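Local coordinates for protein putative isochorismatase (Streptomyces avermitilis, PDB 3KL2) that probably acts as a hydrolase of the isochorismatase-like cysteine hydrolase family, although its substrate is not established, at residues A[154-159]-A[179-184]. Residues are numbered along the deposited sequence; the frame is centred on the assembly and turned at random.
Sequences IVLGGF and VITLTD
V155 and L156 pair with I180 and T181 as neighbouring parallel strands in the central sheet of an isochorismatase-like alpha/beta fold, the two strands of a beta-alpha-beta unit whose crossover runs through helix 164-174. Three backbone hydrogen bonds join them: I180 N to I154 O, L156 N to I180 O at 2.7 Å, and L182 N to L156 O at 3.0 Å. L156 thus uses both its N-H and its carbonyl on the same neighbour, while V155 and G157 bond to strand 26-31 on the other side.

L182, the last residue before the chain turns a corner, leans back toward 154-159. L182 CB lies 3.3 Å from L156 O, the acceptor of its own N-H, and CG follows close to the same oxygen, placed anti to its own carbonyl carbon (chi1 -72°). There L182 CG also meets V155 CG1 at 3.7 Å. Beyond the branch, L182 CD1 touches V155 CG1 and, from another direction, L156 O, whereas L182 CD2 comes to 4.0 Å from V155 CG1. The two side chains cross obliquely. Cut back to alanine, this position would probably leave V155 CG1 without its partner on 179-184 and open a gap where L182 CG and its methyls now pack.

V155 CG2 runs alongside I180 CD1, 4.1 Å away, on one face of the sheet. L156 and V179 occupy the opposite face, where both touch M169 of helix 164-174, so the crossover helix packs on the strands it connects. T181 shares this face, with its hydroxyl hydrogen-bonded to S206. At the pairing's start, V179 N bonds to Y94 of the second subunit. Across the strands, L156 CD1 rests 3.9 Å from V179 CG1.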
loop_
_atom_site.group_PDB
_atom_site.type_symbol
_atom_site.label_atom_id
_atom_site.label_comp_id
_atom_site.label_asym_id
_atom_site.label_seq_id
_atom_site.Cartn_x
_atom_site.Cartn_y
_atom_site.Cartn_z
ATOM N N ILE A 154 14.093 9.979 -5.723
ATOM C CA ILE A 154 13.137 10.768 -6.508
ATOM C C ILE A 154 13.324 12.263 -6.193
ATOM O O ILE A 154 13.410 12.660 -5.023
ATOM C CB ILE A 154 11.637 10.293 -6.284
ATOM C CG1 ILE A 154 11.197 10.411 -4.821
ATOM C CG2 ILE A 154 11.486 8.846 -6.662
ATOM C CD1 ILE A 154 9.709 9.893 -4.524
ATOM N N VAL A 155 13.432 13.073 -7.257
ATOM C CA VAL A 155 13.529 14.524 -7.169
ATOM C C VAL A 155 12.174 15.104 -7.488
ATOM O O VAL A 155 11.635 14.827 -8.526
ATOM C CB VAL A 155 14.547 15.082 -8.189
ATOM C CG1 VAL A 155 14.610 16.563 -8.073
ATOM C CG2 VAL A 155 15.925 14.429 -7.999
ATOM N N LEU A 156 11.611 15.895 -6.583
ATOM C CA LEU A 156 10.170 16.255 -6.635
ATOM C C LEU A 156 10.001 17.705 -6.887
ATOM O O LEU A 156 10.720 18.534 -6.295
ATOM C CB LEU A 156 9.482 16.021 -5.314
ATOM C CG LEU A 156 9.065 14.633 -4.920
ATOM C CD1 LEU A 156 8.267 14.775 -3.636
ATOM C CD2 LEU A 156 8.196 13.974 -6.063
ATOM N N GLY A 157 8.992 17.994 -7.699
ATOM C CA GLY A 157 8.591 19.328 -8.011
ATOM C C GLY A 157 7.110 19.333 -8.318
ATOM O O GLY A 157 6.535 18.262 -8.574
ATOM N N GLY A 158 6.511 20.543 -8.275
ATOM C CA GLY A 158 5.174 20.799 -8.750
ATOM C C GLY A 158 4.256 21.414 -7.719
ATOM O O GLY A 158 4.661 22.250 -6.904
ATOM N N PHE A 159 3.006 20.968 -7.757
ATOM C CA PHE A 159 1.915 21.603 -7.032
ATOM C C PHE A 159 1.174 20.532 -6.234
ATOM O O PHE A 159 1.203 19.338 -6.612
ATOM C CB PHE A 159 0.892 22.149 -8.022
ATOM C CG PHE A 159 1.404 23.207 -8.963
ATOM C CD1 PHE A 159 1.201 24.552 -8.680
ATOM C CD2 PHE A 159 2.008 22.860 -10.151
ATOM C CE1 PHE A 159 1.593 25.529 -9.553
ATOM C CE2 PHE A 159 2.401 23.810 -11.037
ATOM C CZ PHE A 159 2.205 25.169 -10.737
ATOM N N VAL A 179 14.127 10.958 -0.954
ATOM C CA VAL A 179 13.378 12.064 -1.560
ATOM C C VAL A 179 14.169 13.382 -1.558
ATOM O O VAL A 179 14.686 13.795 -0.544
ATOM C CB VAL A 179 12.061 12.289 -0.807
ATOM C CG1 VAL A 179 11.183 13.243 -1.573
ATOM C CG2 VAL A 179 11.362 10.918 -0.566
ATOM N N ILE A 180 14.247 14.038 -2.692
ATOM C CA ILE A 180 14.819 15.374 -2.787
ATOM C C ILE A 180 13.662 16.275 -3.223
ATOM O O ILE A 180 12.987 15.966 -4.205
ATOM C CB ILE A 180 15.921 15.423 -3.842
ATOM C CG1 ILE A 180 17.147 14.659 -3.371
ATOM C CG2 ILE A 180 16.322 16.853 -4.168
ATOM C CD1 ILE A 180 18.085 14.345 -4.515
ATOM N N THR A 181 13.394 17.332 -2.453
ATOM C CA THR A 181 12.386 18.332 -2.829
ATOM C C THR A 181 13.081 19.548 -3.387
ATOM O O THR A 181 14.042 20.019 -2.808
ATOM C CB THR A 181 11.492 18.773 -1.652
ATOM O OG1 THR A 181 12.307 19.137 -0.531
ATOM C CG2 THR A 181 10.541 17.630 -1.251
ATOM N N LEU A 182 12.578 20.022 -4.517
ATOM C CA LEU A 182 13.076 21.167 -5.207
ATOM C C LEU A 182 12.366 22.390 -4.637
ATOM O O LEU A 182 11.216 22.719 -5.046
ATOM C CB LEU A 182 12.813 21.055 -6.705
ATOM C CG LEU A 182 13.644 20.041 -7.519
ATOM C CD1 LEU A 182 12.990 19.754 -8.841
ATOM C CD2 LEU A 182 15.055 20.561 -7.745
ATOM N N THR A 183 13.049 23.057 -3.702
ATOM C CA THR A 183 12.457 24.163 -2.929
ATOM C C THR A 183 11.996 25.319 -3.807
ATOM O O THR A 183 10.998 25.948 -3.484
ATOM C CB THR A 183 13.436 24.699 -1.853
ATOM O OG1 THR A 183 14.659 25.146 -2.480
ATOM C CG2 THR A 183 13.747 23.586 -0.819
ATOM N N ASP A 184 12.692 25.573 -4.919
ATOM C CA ASP A 184 12.277 26.610 -5.873
ATOM C C ASP A 184 11.604 26.060 -7.147
ATOM O O ASP A 184 11.603 26.750 -8.164
ATOM C CB ASP A 184 13.439 27.585 -6.241
ATOM C CG ASP A 184 14.639 26.878 -6.863
ATOM O OD1 ASP A 184 14.580 25.644 -6.950
ATOM O OD2 ASP A 184 15.650 27.532 -7.244
#